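Local atomic coordinates of putative peptidase (Chlamydophila abortus, PDB entry 3CE2), a protein that probably cleaves small peptides as a zinc-dependent oligopeptidase of the M3B family. Residues R13-I18 and Y365-K370; D22-T27 and Y385-Y390; S410-K415 and F566-G571; I426-I431 and L576-K581. All blocks are in the same frame, centred on the assembly; numbering follows the deposited sequence.

Interaction 1. Residues R13-I18 and Y365-K370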
loop_
_atom_site.group_PDB
_atom_site.type_symbol
_atom_site.label_atom_id
_atom_site.label_comp_id
_atom_site.label_asym_id
_atom_site.label_seq_id
_atom_site.Cartn_x
_atom_site.Cartn_y
_atom_site.Cartn_z
ATOM N N ARG A 13 29.652 -2.844 11.389
ATOM C CA ARG A 13 30.520 -1.705 11.072
ATOM C C ARG A 13 29.792 -0.366 11.085
ATOM O O ARG A 13 28.598 -0.299 10.879
ATOM C CB ARG A 13 31.221 -1.914 9.726
ATOM C CG ARG A 13 32.680 -2.316 9.847
ATOM C CD ARG A 13 32.982 -3.557 9.013
ATOM N NE ARG A 13 31.933 -3.817 8.022
ATOM C CZ ARG A 13 32.103 -3.744 6.706
ATOM N NH1 ARG A 13 33.295 -3.429 6.207
ATOM N NH2 ARG A 13 31.080 -3.991 5.894
ATOM N N PRO A 14 30.517 0.713 11.358
ATOM C CA PRO A 14 29.844 1.996 11.236
ATOM C C PRO A 14 29.795 2.466 9.781
ATOM O O PRO A 14 30.601 2.023 8.954
ATOM C CB PRO A 14 30.703 2.947 12.091
ATOM C CG PRO A 14 31.974 2.151 12.476
ATOM C CD PRO A 14 31.919 0.822 11.795
ATOM N N ARG A 15 28.868 3.372 9.486
ATOM C CA ARG A 15 28.723 3.854 8.127
ATOM C C ARG A 15 30.078 4.177 7.494
ATOM O O ARG A 15 30.355 3.767 6.375
ATOM C CB ARG A 15 27.815 5.087 8.060
ATOM C CG ARG A 15 27.615 5.603 6.640
ATOM C CD ARG A 15 26.832 4.582 5.829
ATOM N NE ARG A 15 26.518 5.013 4.467
ATOM C CZ ARG A 15 25.696 4.363 3.633
ATOM N NH1 ARG A 15 25.057 3.262 4.025
ATOM N NH2 ARG A 15 25.492 4.822 2.400
ATOM N N SER A 16 30.921 4.905 8.218
ATOM C CA SER A 16 32.104 5.509 7.616
ATOM C C SER A 16 33.163 4.495 7.184
ATOM O O SER A 16 34.077 4.834 6.443
ATOM C CB SER A 16 32.697 6.571 8.538
ATOM O OG SER A 16 33.279 5.964 9.675
ATOM N N GLU A 17 33.030 3.252 7.629
ATOM C CA GLU A 17 33.965 2.211 7.222
ATOM C C GLU A 17 33.404 1.337 6.100
ATOM O O GLU A 17 34.008 0.339 5.722
ATOM C CB GLU A 17 34.371 1.349 8.432
ATOM C CG GLU A 17 35.330 2.059 9.429
ATOM C CD GLU A 17 35.531 1.290 10.760
ATOM O OE1 GLU A 17 36.099 1.895 11.716
ATOM O OE2 GLU A 17 35.131 0.091 10.852
ATOM N N ILE A 18 32.243 1.705 5.570
ATOM C CA ILE A 18 31.587 0.901 4.540
ATOM C C ILE A 18 32.128 1.350 3.198
ATOM O O ILE A 18 32.228 2.551 2.938
ATOM C CB ILE A 18 30.036 1.046 4.576
ATOM C CG1 ILE A 18 29.493 0.682 5.963
ATOM C CG2 ILE A 18 29.373 0.140 3.540
ATOM C CD1 ILE A 18 29.727 -0.772 6.341
ATOM N N TYR A 365 23.632 -3.131 2.335
ATOM C CA TYR A 365 23.868 -3.942 3.535
ATOM C C TYR A 365 23.633 -3.212 4.842
ATOM O O TYR A 365 23.570 -1.991 4.882
ATOM C CB TYR A 365 25.307 -4.447 3.553
ATOM C CG TYR A 365 25.747 -5.315 2.410
ATOM C CD1 TYR A 365 25.148 -6.548 2.164
ATOM C CD2 TYR A 365 26.829 -4.943 1.619
ATOM C CE1 TYR A 365 25.590 -7.375 1.102
ATOM C CE2 TYR A 365 27.287 -5.757 0.563
ATOM C CZ TYR A 365 26.663 -6.965 0.313
ATOM O OH TYR A 365 27.104 -7.744 -0.741
ATOM N N GLU A 366 23.559 -3.969 5.932
ATOM C CA GLU A 366 23.372 -3.362 7.247
ATOM C C GLU A 366 24.617 -2.602 7.621
ATOM O O GLU A 366 25.717 -3.038 7.310
ATOM C CB GLU A 366 23.097 -4.429 8.311
ATOM C CG GLU A 366 21.629 -4.759 8.482
ATOM C CD GLU A 366 21.391 -6.074 9.220
ATOM O OE1 GLU A 366 22.372 -6.807 9.479
ATOM O OE2 GLU A 366 20.218 -6.376 9.533
ATOM N N ASN A 367 24.451 -1.454 8.266
ATOM C CA ASN A 367 25.547 -0.891 9.035
ATOM C C ASN A 367 25.006 -0.270 10.307
ATOM O O ASN A 367 23.791 -0.109 10.465
ATOM C CB ASN A 367 26.394 0.095 8.222
ATOM C CG ASN A 367 25.600 1.299 7.719
ATOM O OD1 ASN A 367 25.353 1.424 6.515
ATOM N ND2 ASN A 367 25.208 2.187 8.628
ATOM N N LEU A 368 25.899 0.078 11.216
ATOM C CA LEU A 368 25.471 0.559 12.506
ATOM C C LEU A 368 24.496 1.711 12.301
ATOM O O LEU A 368 24.831 2.690 11.648
ATOM C CB LEU A 368 26.670 1.019 13.331
ATOM C CG LEU A 368 26.297 1.437 14.757
ATOM C CD1 LEU A 368 26.101 0.217 15.670
ATOM C CD2 LEU A 368 27.348 2.377 15.285
ATOM N N ASN A 369 23.282 1.568 12.825
ATOM C CA ASN A 369 22.297 2.648 12.812
ATOM C C ASN A 369 21.685 3.051 11.463
ATOM O O ASN A 369 21.065 4.123 11.350
ATOM C CB ASN A 369 22.854 3.860 13.543
ATOM C CG ASN A 369 23.035 3.596 15.030
ATOM O OD1 ASN A 369 24.035 3.989 15.609
ATOM N ND2 ASN A 369 22.069 2.907 15.646
ATOM N N LYS A 370 21.860 2.193 10.452
ATOM C CA LYS A 370 21.182 2.350 9.182
ATOM C C LYS A 370 19.695 2.074 9.384
ATOM O O LYS A 370 19.353 1.166 10.129
ATOM C CB LYS A 370 21.755 1.368 8.163
ATOM C CG LYS A 370 21.200 1.575 6.738
ATOM C CD LYS A 370 21.761 0.523 5.800
ATOM C CE LYS A 370 21.161 0.593 4.419
ATOM N NZ LYS A 370 21.953 -0.274 3.488
#

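Interaction 2. Residues D22-T27 and Y385-Y390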
loop_
_atom_site.group_PDB
_atom_site.type_symbol
_atom_site.label_atom_id
_atom_site.label_comp_id
_atom_site.label_asym_id
_atom_site.label_seq_id
_atom_site.Cartn_x
_atom_site.Cartn_y
_atom_site.Cartn_z
ATOM N N ASP A 22 29.307 -0.485 -2.046
ATOM C CA ASP A 22 28.209 -1.170 -1.414
ATOM C C ASP A 22 27.055 -0.207 -1.162
ATOM O O ASP A 22 25.985 -0.598 -0.709
ATOM C CB ASP A 22 28.701 -1.812 -0.126
ATOM C CG ASP A 22 29.566 -3.029 -0.386
ATOM O OD1 ASP A 22 29.618 -3.477 -1.557
ATOM O OD2 ASP A 22 30.178 -3.541 0.577
ATOM N N CYS A 23 27.272 1.051 -1.504
ATOM C CA CYS A 23 26.335 2.094 -1.176
ATOM C C CYS A 23 25.731 2.725 -2.403
ATOM O O CYS A 23 26.293 2.663 -3.489
ATOM C CB CYS A 23 27.038 3.177 -0.355
ATOM S SG CYS A 23 27.972 2.456 0.969
ATOM N N TRP A 24 24.579 3.339 -2.211
ATOM C CA TRP A 24 23.994 4.068 -3.272
ATOM C C TRP A 24 24.839 5.308 -3.490
ATOM O O TRP A 24 25.587 5.731 -2.597
ATOM C CB TRP A 24 22.530 4.417 -2.991
ATOM C CG TRP A 24 22.241 5.022 -1.672
ATOM C CD1 TRP A 24 23.063 5.812 -0.917
ATOM C CD2 TRP A 24 21.011 4.917 -0.951
ATOM N NE1 TRP A 24 22.424 6.190 0.236
ATOM C CE2 TRP A 24 21.164 5.650 0.244
ATOM C CE3 TRP A 24 19.794 4.263 -1.197
ATOM C CZ2 TRP A 24 20.147 5.751 1.195
ATOM C CZ3 TRP A 24 18.780 4.368 -0.254
ATOM C CH2 TRP A 24 18.963 5.108 0.926
ATOM N N ASP A 25 24.720 5.854 -4.706
ATOM C CA ASP A 25 25.420 7.052 -5.133
ATOM C C ASP A 25 24.421 8.182 -5.285
ATOM O O ASP A 25 23.680 8.262 -6.276
ATOM C CB ASP A 25 26.152 6.807 -6.454
ATOM C CG ASP A 25 26.746 8.092 -7.052
ATOM O OD1 ASP A 25 26.830 9.128 -6.362
ATOM O OD2 ASP A 25 27.134 8.063 -8.233
ATOM N N ILE A 26 24.427 9.064 -4.295
ATOM C CA ILE A 26 23.492 10.160 -4.235
ATOM C C ILE A 26 24.107 11.463 -4.722
ATOM O O ILE A 26 23.490 12.515 -4.616
ATOM C CB ILE A 26 23.022 10.354 -2.794
ATOM C CG1 ILE A 26 24.233 10.631 -1.886
ATOM C CG2 ILE A 26 22.240 9.116 -2.315
ATOM C CD1 ILE A 26 23.858 11.195 -0.532
ATOM N N THR A 27 25.325 11.404 -5.246
ATOM C CA THR A 27 25.985 12.605 -5.770
ATOM C C THR A 27 25.252 13.249 -6.959
ATOM O O THR A 27 25.230 14.469 -7.051
ATOM C CB THR A 27 27.478 12.360 -6.128
ATOM O OG1 THR A 27 27.583 11.211 -6.973
ATOM C CG2 THR A 27 28.312 12.112 -4.876
ATOM N N TYR A 385 16.111 5.068 -5.690
ATOM C CA TYR A 385 17.096 4.688 -4.715
ATOM C C TYR A 385 16.455 3.614 -3.895
ATOM O O TYR A 385 15.318 3.747 -3.430
ATOM C CB TYR A 385 17.505 5.891 -3.869
ATOM C CG TYR A 385 18.497 6.802 -4.563
ATOM C CD1 TYR A 385 19.783 6.345 -4.856
ATOM C CD2 TYR A 385 18.164 8.119 -4.915
ATOM C CE1 TYR A 385 20.722 7.167 -5.489
ATOM C CE2 TYR A 385 19.093 8.953 -5.552
ATOM C CZ TYR A 385 20.377 8.459 -5.833
ATOM O OH TYR A 385 21.340 9.228 -6.450
ATOM N N VAL A 386 17.158 2.508 -3.768
ATOM C CA VAL A 386 16.638 1.398 -3.005
ATOM C C VAL A 386 17.469 1.229 -1.754
ATOM O O VAL A 386 18.681 0.965 -1.833
ATOM C CB VAL A 386 16.759 0.104 -3.787
ATOM C CG1 VAL A 386 16.228 -1.031 -2.960
ATOM C CG2 VAL A 386 16.010 0.223 -5.058
ATOM N N LEU A 387 16.820 1.373 -0.604
ATOM C CA LEU A 387 17.441 0.991 0.647
ATOM C C LEU A 387 17.139 -0.463 1.038
ATOM O O LEU A 387 15.992 -0.848 1.260
ATOM C CB LEU A 387 17.022 1.939 1.754
ATOM C CG LEU A 387 17.752 1.629 3.064
ATOM C CD1 LEU A 387 18.068 2.922 3.825
ATOM C CD2 LEU A 387 16.958 0.613 3.908
ATOM N N LEU A 388 18.193 -1.258 1.118
ATOM C CA LEU A 388 18.122 -2.656 1.526
ATOM C C LEU A 388 18.865 -2.886 2.859
ATOM O O LEU A 388 19.708 -2.067 3.288
ATOM C CB LEU A 388 18.783 -3.524 0.441
ATOM C CG LEU A 388 18.022 -4.382 -0.582
ATOM C CD1 LEU A 388 16.805 -3.719 -1.122
ATOM C CD2 LEU A 388 18.927 -4.803 -1.735
ATOM N N ASN A 389 18.559 -4.005 3.511
ATOM C CA ASN A 389 19.376 -4.520 4.609
ATOM C C ASN A 389 19.705 -5.977 4.298
ATOM O O ASN A 389 19.270 -6.906 4.986
ATOM C CB ASN A 389 18.650 -4.352 5.940
ATOM C CG ASN A 389 18.844 -2.960 6.523
ATOM O OD1 ASN A 389 19.926 -2.629 7.030
ATOM N ND2 ASN A 389 17.805 -2.122 6.430
ATOM N N TYR A 390 20.453 -6.162 3.216
ATOM C CA TYR A 390 20.526 -7.457 2.563
ATOM C C TYR A 390 21.199 -8.474 3.462
ATOM O O TYR A 390 22.317 -8.252 3.883
ATOM C CB TYR A 390 21.250 -7.353 1.210
ATOM C CG TYR A 390 21.188 -8.657 0.497
ATOM C CD1 TYR A 390 20.026 -9.042 -0.155
ATOM C CD2 TYR A 390 22.256 -9.556 0.544
ATOM C CE1 TYR A 390 19.931 -10.290 -0.779
ATOM C CE2 TYR A 390 22.176 -10.797 -0.077
ATOM C CZ TYR A 390 21.006 -11.165 -0.735
ATOM O OH TYR A 390 20.899 -12.394 -1.366
#

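Interaction 3. Residues S410-K415 and F566-G571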
loop_
_atom_site.group_PDB
_atom_site.type_symbol
_atom_site.label_atom_id
_atom_site.label_comp_id
_atom_site.label_asym_id
_atom_site.label_seq_id
_atom_site.Cartn_x
_atom_site.Cartn_y
_atom_site.Cartn_z
ATOM N N SER A 410 8.620 3.691 -10.846
ATOM C CA SER A 410 8.940 5.117 -10.671
ATOM C C SER A 410 9.859 5.644 -11.762
ATOM O O SER A 410 9.698 6.759 -12.262
ATOM C CB SER A 410 9.563 5.367 -9.300
ATOM O OG SER A 410 8.544 5.608 -8.328
ATOM N N TYR A 411 10.823 4.816 -12.125
ATOM C CA TYR A 411 11.787 5.143 -13.118
ATOM C C TYR A 411 11.047 5.387 -14.423
ATOM O O TYR A 411 11.188 6.447 -15.026
ATOM C CB TYR A 411 12.758 3.978 -13.247
ATOM C CG TYR A 411 13.622 4.018 -14.460
ATOM C CD1 TYR A 411 14.810 4.737 -14.464
ATOM C CD2 TYR A 411 13.267 3.318 -15.603
ATOM C CE1 TYR A 411 15.634 4.761 -15.588
ATOM C CE2 TYR A 411 14.069 3.340 -16.744
ATOM C CZ TYR A 411 15.249 4.069 -16.731
ATOM O OH TYR A 411 16.048 4.095 -17.854
ATOM N N PHE A 412 10.241 4.419 -14.845
ATOM C CA PHE A 412 9.502 4.542 -16.091
ATOM C C PHE A 412 8.586 5.756 -16.118
ATOM O O PHE A 412 8.509 6.436 -17.129
ATOM C CB PHE A 412 8.670 3.295 -16.339
ATOM C CG PHE A 412 9.427 2.171 -16.958
ATOM C CD1 PHE A 412 10.294 2.400 -18.011
ATOM C CD2 PHE A 412 9.231 0.874 -16.526
ATOM C CE1 PHE A 412 10.967 1.342 -18.609
ATOM C CE2 PHE A 412 9.905 -0.193 -17.108
ATOM C CZ PHE A 412 10.768 0.042 -18.153
ATOM N N SER A 413 7.898 6.028 -15.015
ATOM C CA SER A 413 6.975 7.159 -14.927
ATOM C C SER A 413 7.661 8.504 -15.006
ATOM O O SER A 413 7.132 9.433 -15.616
ATOM C CB SER A 413 6.134 7.092 -13.655
ATOM O OG SER A 413 5.142 6.092 -13.783
ATOM N N ARG A 414 8.825 8.614 -14.375
ATOM C CA ARG A 414 9.576 9.876 -14.359
ATOM C C ARG A 414 10.143 10.196 -15.727
ATOM O O ARG A 414 10.131 11.346 -16.157
ATOM C CB ARG A 414 10.719 9.806 -13.355
ATOM C CG ARG A 414 10.262 9.985 -11.932
ATOM C CD ARG A 414 11.289 9.466 -10.978
ATOM N NE ARG A 414 10.706 9.360 -9.658
ATOM C CZ ARG A 414 11.288 8.757 -8.636
ATOM N NH1 ARG A 414 12.499 8.221 -8.769
ATOM N NH2 ARG A 414 10.654 8.709 -7.479
ATOM N N LYS A 415 10.637 9.156 -16.390
ATOM C CA LYS A 415 11.154 9.240 -17.739
ATOM C C LYS A 415 10.078 9.634 -18.779
ATOM O O LYS A 415 10.396 10.190 -19.815
ATOM C CB LYS A 415 11.778 7.893 -18.102
ATOM C CG LYS A 415 12.874 7.956 -19.115
ATOM C CD LYS A 415 13.919 6.857 -18.867
ATOM C CE LYS A 415 14.192 6.041 -20.154
ATOM N NZ LYS A 415 13.131 4.989 -20.434
ATOM N N PHE A 566 1.662 0.788 -18.838
ATOM C CA PHE A 566 1.117 1.123 -17.545
ATOM C C PHE A 566 2.222 1.734 -16.647
ATOM O O PHE A 566 2.036 2.740 -15.999
ATOM C CB PHE A 566 0.516 -0.128 -16.917
ATOM C CG PHE A 566 0.390 -0.046 -15.445
ATOM C CD1 PHE A 566 -0.678 0.600 -14.870
ATOM C CD2 PHE A 566 1.342 -0.614 -14.631
ATOM C CE1 PHE A 566 -0.799 0.675 -13.495
ATOM C CE2 PHE A 566 1.231 -0.541 -13.262
ATOM C CZ PHE A 566 0.161 0.107 -12.689
ATOM N N LEU A 567 3.395 1.135 -16.640
ATOM C CA LEU A 567 4.423 1.575 -15.735
ATOM C C LEU A 567 4.841 2.996 -16.092
ATOM O O LEU A 567 5.183 3.788 -15.211
ATOM C CB LEU A 567 5.611 0.619 -15.810
ATOM C CG LEU A 567 5.379 -0.761 -15.206
ATOM C CD1 LEU A 567 6.656 -1.557 -15.135
ATOM C CD2 LEU A 567 4.828 -0.598 -13.826
ATOM N N LYS A 568 4.806 3.317 -17.391
ATOM C CA LYS A 568 5.211 4.639 -17.888
ATOM C C LYS A 568 4.110 5.683 -17.774
ATOM O O LYS A 568 4.290 6.821 -18.217
ATOM C CB LYS A 568 5.628 4.537 -19.338
ATOM C CG LYS A 568 6.713 3.512 -19.523
ATOM C CD LYS A 568 7.041 3.255 -20.993
ATOM C CE LYS A 568 7.784 1.917 -21.108
ATOM N NZ LYS A 568 8.675 1.863 -22.281
ATOM N N SER A 569 2.972 5.314 -17.182
ATOM C CA SER A 569 1.822 6.209 -17.174
ATOM C C SER A 569 1.798 7.141 -15.986
ATOM O O SER A 569 1.060 8.129 -16.004
ATOM C CB SER A 569 0.507 5.430 -17.253
ATOM O OG SER A 569 0.491 4.607 -18.408
ATOM N N GLY A 570 2.590 6.828 -14.955
ATOM C CA GLY A 570 2.567 7.599 -13.714
ATOM C C GLY A 570 1.159 7.835 -13.213
ATOM O O GLY A 570 0.332 6.920 -13.164
ATOM N N GLY A 571 0.863 9.076 -12.861
ATOM C CA GLY A 571 -0.480 9.436 -12.420
ATOM C C GLY A 571 -1.166 10.373 -13.403
ATOM O O GLY A 571 -1.808 11.329 -12.988
#

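Interaction 4. Residues I426-I431 and L576-K581. With ZN (zinc ion), chain D.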
loop_
_atom_site.group_PDB
_atom_site.type_symbol
_atom_site.label_atom_id
_atom_site.label_comp_id
_atom_site.label_asym_id
_atom_site.label_seq_id
_atom_site.Cartn_x
_atom_site.Cartn_y
_atom_site.Cartn_z
ATOM N N ILE A 426 -1.806 5.993 -4.843
ATOM C CA ILE A 426 -1.632 4.859 -3.919
ATOM C C ILE A 426 -2.353 3.620 -4.442
ATOM O O ILE A 426 -1.830 2.511 -4.392
ATOM C CB ILE A 426 -2.151 5.192 -2.504
ATOM C CG1 ILE A 426 -1.369 6.366 -1.890
ATOM C CG2 ILE A 426 -2.093 3.955 -1.597
ATOM C CD1 ILE A 426 0.010 5.987 -1.304
ATOM N N PHE A 427 -3.558 3.833 -4.950
ATOM C CA PHE A 427 -4.328 2.791 -5.582
ATOM C C PHE A 427 -3.496 1.941 -6.561
ATOM O O PHE A 427 -3.819 0.805 -6.806
ATOM C CB PHE A 427 -5.516 3.436 -6.310
ATOM C CG PHE A 427 -6.470 2.452 -6.919
ATOM C CD1 PHE A 427 -7.688 2.185 -6.315
ATOM C CD2 PHE A 427 -6.149 1.786 -8.092
ATOM C CE1 PHE A 427 -8.562 1.272 -6.867
ATOM C CE2 PHE A 427 -7.015 0.876 -8.632
ATOM C CZ PHE A 427 -8.228 0.617 -8.015
ATOM N N LEU A 428 -2.433 2.480 -7.141
ATOM C CA LEU A 428 -1.665 1.688 -8.113
ATOM C C LEU A 428 -0.280 1.311 -7.610
ATOM O O LEU A 428 0.473 0.648 -8.307
ATOM C CB LEU A 428 -1.503 2.434 -9.443
ATOM C CG LEU A 428 -2.678 2.859 -10.325
ATOM C CD1 LEU A 428 -2.123 3.645 -11.511
ATOM C CD2 LEU A 428 -3.486 1.642 -10.813
ATOM N N ALA A 429 0.066 1.733 -6.402
ATOM C CA ALA A 429 1.453 1.602 -5.932
ATOM C C ALA A 429 1.884 0.207 -5.517
ATOM O O ALA A 429 3.055 -0.016 -5.241
ATOM C CB ALA A 429 1.722 2.586 -4.791
ATOM N N GLU A 430 0.965 -0.733 -5.426
ATOM C CA GLU A 430 1.381 -2.063 -5.005
ATOM C C GLU A 430 1.456 -3.077 -6.162
ATOM O O GLU A 430 1.973 -4.180 -5.996
ATOM C CB GLU A 430 0.526 -2.574 -3.822
ATOM C CG GLU A 430 1.057 -2.195 -2.408
ATOM C CD GLU A 430 2.463 -2.771 -2.073
ATOM O OE1 GLU A 430 2.660 -4.013 -2.036
ATOM O OE2 GLU A 430 3.383 -1.974 -1.814
ATOM N N ILE A 431 0.971 -2.686 -7.335
ATOM C CA ILE A 431 0.911 -3.580 -8.478
ATOM C C ILE A 431 2.289 -4.055 -8.951
ATOM O O ILE A 431 2.536 -5.268 -9.097
ATOM C CB ILE A 431 0.152 -2.904 -9.635
ATOM C CG1 ILE A 431 -1.287 -2.622 -9.226
ATOM C CG2 ILE A 431 0.161 -3.749 -10.889
ATOM C CD1 ILE A 431 -2.127 -2.096 -10.379
ATOM N N LEU A 576 -8.334 3.901 -12.741
ATOM C CA LEU A 576 -9.017 2.893 -13.567
ATOM C C LEU A 576 -8.820 3.178 -15.047
ATOM O O LEU A 576 -8.686 2.244 -15.853
ATOM C CB LEU A 576 -10.507 2.769 -13.244
ATOM C CG LEU A 576 -10.896 2.352 -11.816
ATOM C CD1 LEU A 576 -12.400 2.267 -11.694
ATOM C CD2 LEU A 576 -10.203 1.059 -11.316
ATOM N N GLU A 577 -8.806 4.459 -15.405
ATOM C CA GLU A 577 -8.535 4.857 -16.780
ATOM C C GLU A 577 -7.137 4.440 -17.213
ATOM O O GLU A 577 -6.971 3.883 -18.300
ATOM C CB GLU A 577 -8.761 6.349 -16.987
ATOM C CG GLU A 577 -10.233 6.697 -16.934
ATOM C CD GLU A 577 -11.026 5.883 -17.964
ATOM O OE1 GLU A 577 -10.597 5.849 -19.149
ATOM O OE2 GLU A 577 -12.058 5.258 -17.590
ATOM N N ILE A 578 -6.143 4.670 -16.357
ATOM C CA ILE A 578 -4.785 4.227 -16.655
ATOM C C ILE A 578 -4.770 2.727 -16.913
ATOM O O ILE A 578 -4.107 2.228 -17.816
ATOM C CB ILE A 578 -3.836 4.500 -15.500
ATOM C CG1 ILE A 578 -3.454 5.977 -15.472
ATOM C CG2 ILE A 578 -2.583 3.639 -15.641
ATOM C CD1 ILE A 578 -2.594 6.363 -14.229
ATOM N N LEU A 579 -5.512 2.001 -16.103
ATOM C CA LEU A 579 -5.580 0.579 -16.269
ATOM C C LEU A 579 -6.318 0.217 -17.546
ATOM O O LEU A 579 -5.874 -0.675 -18.262
ATOM C CB LEU A 579 -6.256 -0.044 -15.061
ATOM C CG LEU A 579 -5.404 -0.050 -13.804
ATOM C CD1 LEU A 579 -6.210 -0.639 -12.648
ATOM C CD2 LEU A 579 -4.209 -0.902 -14.078
ATOM N N LYS A 580 -7.434 0.895 -17.839
ATOM C CA LYS A 580 -8.153 0.610 -19.083
ATOM C C LYS A 580 -7.233 0.760 -20.287
ATOM O O LYS A 580 -7.119 -0.153 -21.102
ATOM C CB LYS A 580 -9.391 1.475 -19.264
ATOM C CG LYS A 580 -10.690 0.742 -19.065
ATOM C CD LYS A 580 -11.745 1.158 -20.078
ATOM C CE LYS A 580 -12.541 2.346 -19.573
ATOM N NZ LYS A 580 -13.842 2.453 -20.301
ATOM N N LYS A 581 -6.569 1.906 -20.382
ATOM C CA LYS A 581 -5.625 2.144 -21.453
ATOM C C LYS A 581 -4.691 0.956 -21.594
ATOM O O LYS A 581 -4.236 0.669 -22.685
ATOM C CB LYS A 581 -4.794 3.398 -21.185
ATOM C CG LYS A 581 -5.563 4.674 -21.297
ATOM C CD LYS A 581 -4.611 5.884 -21.317
ATOM C CE LYS A 581 -5.389 7.231 -21.334
ATOM N NZ LYS A 581 -5.725 7.716 -19.960
HETATM ZN ZN ZN D . 5.823 -2.142 -1.394
#

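Interaction 1. Residues R13-I18 and Y365-K370
R13 and L368 join the two loops backbone to backbone: L368 N donates to R13 O over 2.7 Å, in a bond bent little from straight (170°). Beside this link lies the tight part of the contact, filled by the buried N367. Its CB packs 3.5 Å from R13 O and 3.9 Å from I18 CG1, the CG1-CD1 arm of I18 lying against the root of the asparagine. With chi1 at 61°, the N367 amide turns toward R15, and OD1 accepts from R15 NH1 at 3.1 Å. That oxygen meets the guanidinium at its edge, in its plane, while the amide is turned 66° against it. An asparagine suits the place because both ends of its amide are used: ND2 donates to L368 O and to Q96 O, which settles the rotation of the group. R15 NH1 also forms a salt bridge with D363, a carboxylate shared with K370 NZ. The other side is looser and nearer solvent. There L368 lies at the solvent edge, its CB 3.9 Å from P14 CA, and the side chains of R13 and P14 start away from the partner loop. The N367–K370 run is a type II beta turn, closed by K370 N donating to N367 O at 3.0 Å; N369 takes the positive phi expected at its third position.

Interaction 2. Residues D22-T27 and Y385-Y390
W24 lays the six-membered part of its indole against the strand around L387: CZ3 sits 3.6 Å from L387 CB, and CH2 is 3.7 Å from L387 CD1. On the same benzo part, CE3 comes 3.5 Å from V386 O, at a slant to the ring. A tryptophan suits this place because one flat group can span several residues of the strand and still use its polar end, NE1, which donates to Q96 OE1. Its CB, at the other end, touches Y385 CD1 at 3.8 Å. The two aromatic rings meet obliquely, their planes at 75°. The tyrosine is held at both ring and hydroxyl. Its OH donates to D25 O at 2.5 Å, that oxygen lying at the ring edge and in its plane, while I26 CG2 sits over one face as a CH-pi contact, 4.3 Å from the centroid and 23° off the normal. Y385 reaches this far because its CG stands opposite the carbonyl carbon (chi1 -79°), carrying the ring toward the loop. Strand 385-387 lies in the middle of a mixed three-stranded sheet, between 362-363 and 375-377. Helix 66-96 adds L92 to W24 and Y385, and Y89 and T93 to I26, whereas V386 points the opposite way onto E403 and S407 of the zinc-binding helix 394-416.

Interaction 3. Residues S410-K415 and F566-G571
F412 meets the end of helix 559-567 and the residue after it from CB out to the ring, beginning at CB, which lies 3.7 Å from both L567 O and K568 CG. From there CG has K568 CG at 4.0 Å, and the two edges of the ring part company. On one, CD2 touches L567 CB at 3.7 Å and CE2 meets L567 CD1 at 4.0 Å; on the other, CD1 and, farther out, CE1 meet K568 CE, which stands over a ring face toward its rim, 4.0 Å from CD1. The aliphatic part of a lysine suits such a place, since its extended chain can cover an aromatic ring while the ammonium continues past it. This is a helix packed against a helix C-terminus: 394-416 carries the zinc ligands H402 and H406, and 559-567 gives way to a turn in which G570 has positive phi (48°), a conformation that favours glycine. S413, small enough for a close approach there, donates from OG to L567 O over 2.7 Å, its CB 3.6 Å from G570 CA. Y348 of helix 345-357 packs on both F412 and L567.

Interaction 4. Residues I426-I431 and L576-K581
OE2 of E430 binds a zinc ion at 2.5 Å, H402 and H406 being the other protein ligands, while F427 and L428, just before it, pack onto helix 575-581. A glutamate downstream of an HExxH helix is the third zinc ligand expected of an M3 peptidase. The contact itself is wholly apolar. L428 forks over the helix: CD1 meets I578 CD1 at 3.9 Å, and CD2 lies 3.9 Å from L579 CG, the two leucines running past each other in opposite directions. F427, its CG anti to the backbone N (chi1 -175°), sends CZ to within 3.9 Å of L576 CD2, with L579 CD1 near the ring edge. Branched aliphatic chains suit this interface, filling the gaps between one another without leaving polar atoms to satisfy. I431 adds only a long contact from CD1 to L579 CD2, 4.4 Å. F566 of helix 559-567 packs on L428, I431, I578 and L579, while Y536 and T540 of helix 536-553 touch F427.

Interactions 1 and 2 touch and alternate along the chain, both tying the N-terminal loop to the small sheet region. Interaction 1 is a surface contact, built on polar and charged groups; interaction 2, beneath it, is buried and mainly aromatic, with a single hydroxyl bond across it. Interactions 3 and 4 are likewise buried and interleaved, their centres 11 Å apart: helices 559-567 and 575-581 follow each other in the chain, and F566 of interaction 3 packs on L428, I578 and L579 of interaction 4. Interaction 3 keeps one serine bond at a helix end, whereas interaction 4 is purely aliphatic and aromatic behind a zinc ligand. Strand 385-387 leads on to helix 394-416, which connects interaction 2 with interaction 3, their nearest atoms about 6 Å apart.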